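Local atomic coordinates of T-cell surface glycoprotein CD1A1 antigen (Gallus gallus, PDB entry 3JVG), a protein that probably presents lipid antigens to T cells, as CD1 molecules do, through an MHC class I-like ectodomain carried on the cell surface. Residues V85-G96 with F108-F118. Sequence-based numbering, arbitrary orientation.
Sequences VPYPFVFQSSIG and FFDIAYEGQNF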
loop_
_atom_site.group_PDB
_atom_site.type_symbol
_atom_site.label_atom_id
_atom_site.label_comp_id
_atom_site.label_asym_id
_atom_site.label_seq_id
_atom_site.Cartn_x
_atom_site.Cartn_y
_atom_site.Cartn_z
ATOM N N VAL A 85 -30.254 1.699 2.191
ATOM C CA VAL A 85 -28.982 2.227 2.695
ATOM C C VAL A 85 -28.566 3.525 1.983
ATOM O O VAL A 85 -28.516 3.565 0.753
ATOM C CB VAL A 85 -27.870 1.175 2.615
ATOM C CG1 VAL A 85 -26.494 1.835 2.640
ATOM C CG2 VAL A 85 -27.993 0.192 3.773
ATOM N N PRO A 86 -28.272 4.583 2.770
ATOM C CA PRO A 86 -28.102 5.943 2.255
ATOM C C PRO A 86 -26.714 6.287 1.746
ATOM O O PRO A 86 -25.712 5.829 2.276
ATOM C CB PRO A 86 -28.407 6.820 3.476
ATOM C CG PRO A 86 -28.001 5.992 4.641
ATOM C CD PRO A 86 -28.213 4.546 4.249
ATOM N N TYR A 87 -26.687 7.158 0.751
ATOM C CA TYR A 87 -25.461 7.634 0.126
ATOM C C TYR A 87 -24.893 8.618 1.112
ATOM O O TYR A 87 -25.653 9.079 1.933
ATOM C CB TYR A 87 -25.832 8.224 -1.252
ATOM C CG TYR A 87 -26.348 7.102 -2.171
ATOM C CD1 TYR A 87 -25.467 6.129 -2.627
ATOM C CD2 TYR A 87 -27.715 6.969 -2.526
ATOM C CE1 TYR A 87 -25.885 5.067 -3.431
ATOM C CE2 TYR A 87 -28.164 5.886 -3.354
ATOM C CZ TYR A 87 -27.230 4.926 -3.815
ATOM O OH TYR A 87 -27.535 3.800 -4.628
ATOM N N PRO A 88 -23.556 8.874 1.129
ATOM C CA PRO A 88 -22.388 8.219 0.471
ATOM C C PRO A 88 -21.822 6.984 1.227
ATOM O O PRO A 88 -21.913 6.883 2.451
ATOM C CB PRO A 88 -21.351 9.340 0.403
ATOM C CG PRO A 88 -21.644 10.155 1.644
ATOM C CD PRO A 88 -23.144 10.081 1.873
ATOM N N PHE A 89 -21.281 6.034 0.486
ATOM C CA PHE A 89 -20.649 4.876 1.106
ATOM C C PHE A 89 -19.620 4.287 0.157
ATOM O O PHE A 89 -19.573 4.646 -1.025
ATOM C CB PHE A 89 -21.676 3.815 1.538
ATOM C CG PHE A 89 -22.601 3.380 0.444
ATOM C CD1 PHE A 89 -22.182 2.497 -0.532
ATOM C CD2 PHE A 89 -23.901 3.861 0.391
ATOM C CE1 PHE A 89 -23.058 2.117 -1.556
ATOM C CE2 PHE A 89 -24.780 3.467 -0.623
ATOM C CZ PHE A 89 -24.356 2.598 -1.593
ATOM N N VAL A 90 -18.805 3.378 0.683
ATOM C CA VAL A 90 -17.759 2.802 -0.110
ATOM C C VAL A 90 -17.712 1.281 -0.063
ATOM O O VAL A 90 -17.851 0.664 1.027
ATOM C CB VAL A 90 -16.343 3.588 0.004
ATOM C CG1 VAL A 90 -16.371 4.801 0.891
ATOM C CG2 VAL A 90 -15.074 2.699 0.116
ATOM N N PHE A 91 -17.572 0.707 -1.243
ATOM C CA PHE A 91 -17.285 -0.701 -1.399
ATOM C C PHE A 91 -15.873 -0.848 -1.911
ATOM O O PHE A 91 -15.384 0.032 -2.644
ATOM C CB PHE A 91 -18.241 -1.373 -2.360
ATOM C CG PHE A 91 -19.516 -1.786 -1.756
ATOM C CD1 PHE A 91 -20.600 -0.925 -1.762
ATOM C CD2 PHE A 91 -19.642 -3.046 -1.187
ATOM C CE1 PHE A 91 -21.852 -1.304 -1.173
ATOM C CE2 PHE A 91 -20.861 -3.489 -0.620
ATOM C CZ PHE A 91 -21.987 -2.609 -0.604
ATOM N N GLN A 92 -15.235 -1.936 -1.479
ATOM C CA GLN A 92 -13.975 -2.391 -2.002
ATOM C C GLN A 92 -13.982 -3.891 -2.334
ATOM O O GLN A 92 -14.760 -4.693 -1.724
ATOM C CB GLN A 92 -12.845 -2.040 -1.007
ATOM C CG GLN A 92 -12.752 -0.554 -0.635
ATOM C CD GLN A 92 -12.070 -0.362 0.717
ATOM O OE1 GLN A 92 -12.755 -0.307 1.735
ATOM N NE2 GLN A 92 -10.720 -0.391 0.742
ATOM N N SER A 93 -13.137 -4.275 -3.303
ATOM C CA SER A 93 -12.850 -5.693 -3.572
ATOM C C SER A 93 -11.381 -5.932 -3.593
ATOM O O SER A 93 -10.648 -5.089 -4.087
ATOM C CB SER A 93 -13.305 -6.199 -4.970
ATOM O OG SER A 93 -14.469 -5.626 -5.414
ATOM N N SER A 94 -10.985 -7.136 -3.169
ATOM C CA SER A 94 -9.599 -7.615 -3.230
ATOM C C SER A 94 -9.740 -9.013 -3.791
ATOM O O SER A 94 -10.453 -9.850 -3.203
ATOM C CB SER A 94 -9.018 -7.639 -1.831
ATOM O OG SER A 94 -7.677 -8.101 -1.774
ATOM N N ILE A 95 -9.099 -9.283 -4.945
ATOM C CA ILE A 95 -9.329 -10.537 -5.636
ATOM C C ILE A 95 -8.015 -11.044 -6.155
ATOM O O ILE A 95 -7.254 -10.254 -6.766
ATOM C CB ILE A 95 -10.267 -10.335 -6.876
ATOM C CG1 ILE A 95 -11.567 -9.609 -6.488
ATOM C CG2 ILE A 95 -10.699 -11.683 -7.447
ATOM C CD1 ILE A 95 -12.542 -9.406 -7.714
ATOM N N GLY A 96 -7.734 -12.333 -5.964
ATOM C CA GLY A 96 -6.436 -12.834 -6.421
ATOM C C GLY A 96 -6.060 -14.233 -5.967
ATOM O O GLY A 96 -6.925 -14.993 -5.551
ATOM N N PHE A 108 -8.351 -15.765 -3.003
ATOM C CA PHE A 108 -9.147 -14.875 -2.184
ATOM C C PHE A 108 -10.067 -14.062 -3.041
ATOM O O PHE A 108 -9.704 -13.682 -4.168
ATOM C CB PHE A 108 -8.276 -13.955 -1.300
ATOM C CG PHE A 108 -7.176 -13.212 -2.047
ATOM C CD1 PHE A 108 -5.943 -13.789 -2.234
ATOM C CD2 PHE A 108 -7.379 -11.901 -2.486
ATOM C CE1 PHE A 108 -4.929 -13.116 -2.890
ATOM C CE2 PHE A 108 -6.372 -11.177 -3.111
ATOM C CZ PHE A 108 -5.127 -11.799 -3.352
ATOM N N PHE A 109 -11.272 -13.816 -2.532
ATOM C CA PHE A 109 -12.164 -12.903 -3.232
ATOM C C PHE A 109 -13.059 -12.368 -2.109
ATOM O O PHE A 109 -13.963 -13.068 -1.640
ATOM C CB PHE A 109 -12.961 -13.649 -4.334
ATOM C CG PHE A 109 -13.926 -12.779 -5.166
ATOM C CD1 PHE A 109 -14.595 -13.360 -6.254
ATOM C CD2 PHE A 109 -14.127 -11.431 -4.915
ATOM C CE1 PHE A 109 -15.469 -12.613 -7.072
ATOM C CE2 PHE A 109 -14.995 -10.675 -5.687
ATOM C CZ PHE A 109 -15.686 -11.274 -6.785
ATOM N N ASP A 110 -12.716 -11.149 -1.664
ATOM C CA ASP A 110 -13.371 -10.478 -0.570
ATOM C C ASP A 110 -13.939 -9.135 -1.038
ATOM O O ASP A 110 -13.313 -8.393 -1.837
ATOM C CB ASP A 110 -12.391 -10.207 0.576
ATOM C CG ASP A 110 -11.884 -11.488 1.228
ATOM O OD1 ASP A 110 -10.897 -12.041 0.734
ATOM O OD2 ASP A 110 -12.447 -11.910 2.278
ATOM N N ILE A 111 -15.123 -8.836 -0.526
ATOM C CA ILE A 111 -15.733 -7.546 -0.651
ATOM C C ILE A 111 -15.857 -6.871 0.714
ATOM O O ILE A 111 -16.240 -7.489 1.737
ATOM C CB ILE A 111 -17.020 -7.671 -1.416
ATOM C CG1 ILE A 111 -16.670 -8.263 -2.830
ATOM C CG2 ILE A 111 -17.735 -6.351 -1.469
ATOM C CD1 ILE A 111 -17.810 -8.753 -3.598
ATOM N N ALA A 112 -15.451 -5.596 0.732
ATOM C CA ALA A 112 -15.616 -4.826 1.920
ATOM C C ALA A 112 -16.702 -3.766 1.737
ATOM O O ALA A 112 -17.009 -3.303 0.608
ATOM C CB ALA A 112 -14.271 -4.190 2.380
ATOM N N TYR A 113 -17.248 -3.381 2.887
ATOM C CA TYR A 113 -18.293 -2.377 2.947
ATOM C C TYR A 113 -18.017 -1.560 4.170
ATOM O O TYR A 113 -17.791 -2.097 5.253
ATOM C CB TYR A 113 -19.693 -3.012 2.996
ATOM C CG TYR A 113 -20.763 -2.003 3.283
ATOM C CD1 TYR A 113 -21.021 -0.934 2.384
ATOM C CD2 TYR A 113 -21.485 -2.070 4.470
ATOM C CE1 TYR A 113 -21.997 0.012 2.662
ATOM C CE2 TYR A 113 -22.468 -1.115 4.786
ATOM C CZ TYR A 113 -22.723 -0.081 3.880
ATOM O OH TYR A 113 -23.699 0.817 4.220
ATOM N N GLU A 114 -18.021 -0.253 3.985
ATOM C CA GLU A 114 -17.581 0.710 4.981
ATOM C C GLU A 114 -16.305 0.230 5.651
ATOM O O GLU A 114 -16.216 0.263 6.857
ATOM C CB GLU A 114 -18.687 1.039 6.007
ATOM C CG GLU A 114 -19.861 1.979 5.458
ATOM C CD GLU A 114 -19.389 3.397 4.834
ATOM O OE1 GLU A 114 -19.824 4.449 5.443
ATOM O OE2 GLU A 114 -18.643 3.483 3.769
ATOM N N GLY A 115 -15.320 -0.228 4.866
ATOM C CA GLY A 115 -14.012 -0.612 5.425
ATOM C C GLY A 115 -13.957 -1.881 6.270
ATOM O O GLY A 115 -13.016 -2.073 7.014
ATOM N N GLN A 116 -14.949 -2.762 6.145
ATOM C CA GLN A 116 -14.920 -4.020 6.889
ATOM C C GLN A 116 -15.341 -5.152 6.001
ATOM O O GLN A 116 -16.159 -4.939 5.153
ATOM C CB GLN A 116 -15.964 -3.991 8.039
ATOM C CG GLN A 116 -15.660 -3.061 9.210
ATOM C CD GLN A 116 -14.311 -3.325 9.846
ATOM O OE1 GLN A 116 -13.897 -4.481 10.050
ATOM N NE2 GLN A 116 -13.609 -2.240 10.183
ATOM N N ASN A 117 -14.794 -6.359 6.205
ATOM C CA ASN A 117 -15.173 -7.558 5.427
ATOM C C ASN A 117 -16.677 -7.604 5.374
ATOM O O ASN A 117 -17.319 -7.478 6.394
ATOM C CB ASN A 117 -14.674 -8.820 6.124
ATOM C CG ASN A 117 -13.178 -8.878 6.182
ATOM O OD1 ASN A 117 -12.515 -8.312 5.301
ATOM N ND2 ASN A 117 -12.627 -9.568 7.176
ATOM N N PHE A 118 -17.225 -7.792 4.184
ATOM C CA PHE A 118 -18.653 -7.792 4.004
ATOM C C PHE A 118 -19.120 -9.108 3.322
ATOM O O PHE A 118 -20.155 -9.706 3.683
ATOM C CB PHE A 118 -18.979 -6.526 3.200
ATOM C CG PHE A 118 -20.403 -6.433 2.724
ATOM C CD1 PHE A 118 -21.410 -5.948 3.562
ATOM C CD2 PHE A 118 -20.704 -6.763 1.429
ATOM C CE1 PHE A 118 -22.727 -5.818 3.117
ATOM C CE2 PHE A 118 -22.011 -6.633 0.929
ATOM C CZ PHE A 118 -23.044 -6.148 1.786
HETATM O O HOH W 1 -15.563 -0.350 2.197
#
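Phe91 projects from strand 89-96 against Ile111, Tyr113 and Phe118 of segment 108-118. Its CB lies 3.7 Å from Ala112 O; turning CG anti to the carbonyl carbon (chi1 -83°) then carries the ring toward that segment. CD2 comes to 3.2 Å from Ala112 O while also touching Ile111 CG2. CE2 points at the face of the Phe118 ring, whose CE2 is 3.7 Å away; planes at 82° make this an edge-to-face pair. CE2 also nears Tyr113 CB. CZ and CE1 meet Tyr113 CD1, which lies over one face of Phe91, with CD1 of Phe91 looser at 4.2 Å; these planes, inclined at 36°, are neither stacked nor perpendicular.

Gln92 with Ala112, Ser94 with Asp110 and Gly96 with Phe108 form hydrogen-bonded pairs. At the type I' turn 113-116, Glu114 N bonds to Val90 O, and one water donates to Val90 O and Gln92 OE1 and accepts from Gly115 N. The Gln92 amide also hydrogen-bonds, through NE2 and OE1, to the chain of another protein. Gly96 CA sits 3.8 Å from the Phe108 ring centroid, over its face.

This hairpin belongs to the MHC class I-like platform that floors the groove; an unidentified molecule beside Ile111 is consistent with ligand binding there. Gln92 and Ala112 face the other protein. Strands 6-18 and 116-122 flank the hairpin, helix 58-82 covers Phe91 and Phe109, and helix 135-145 packs Leu136 against Tyr113 and Phe118.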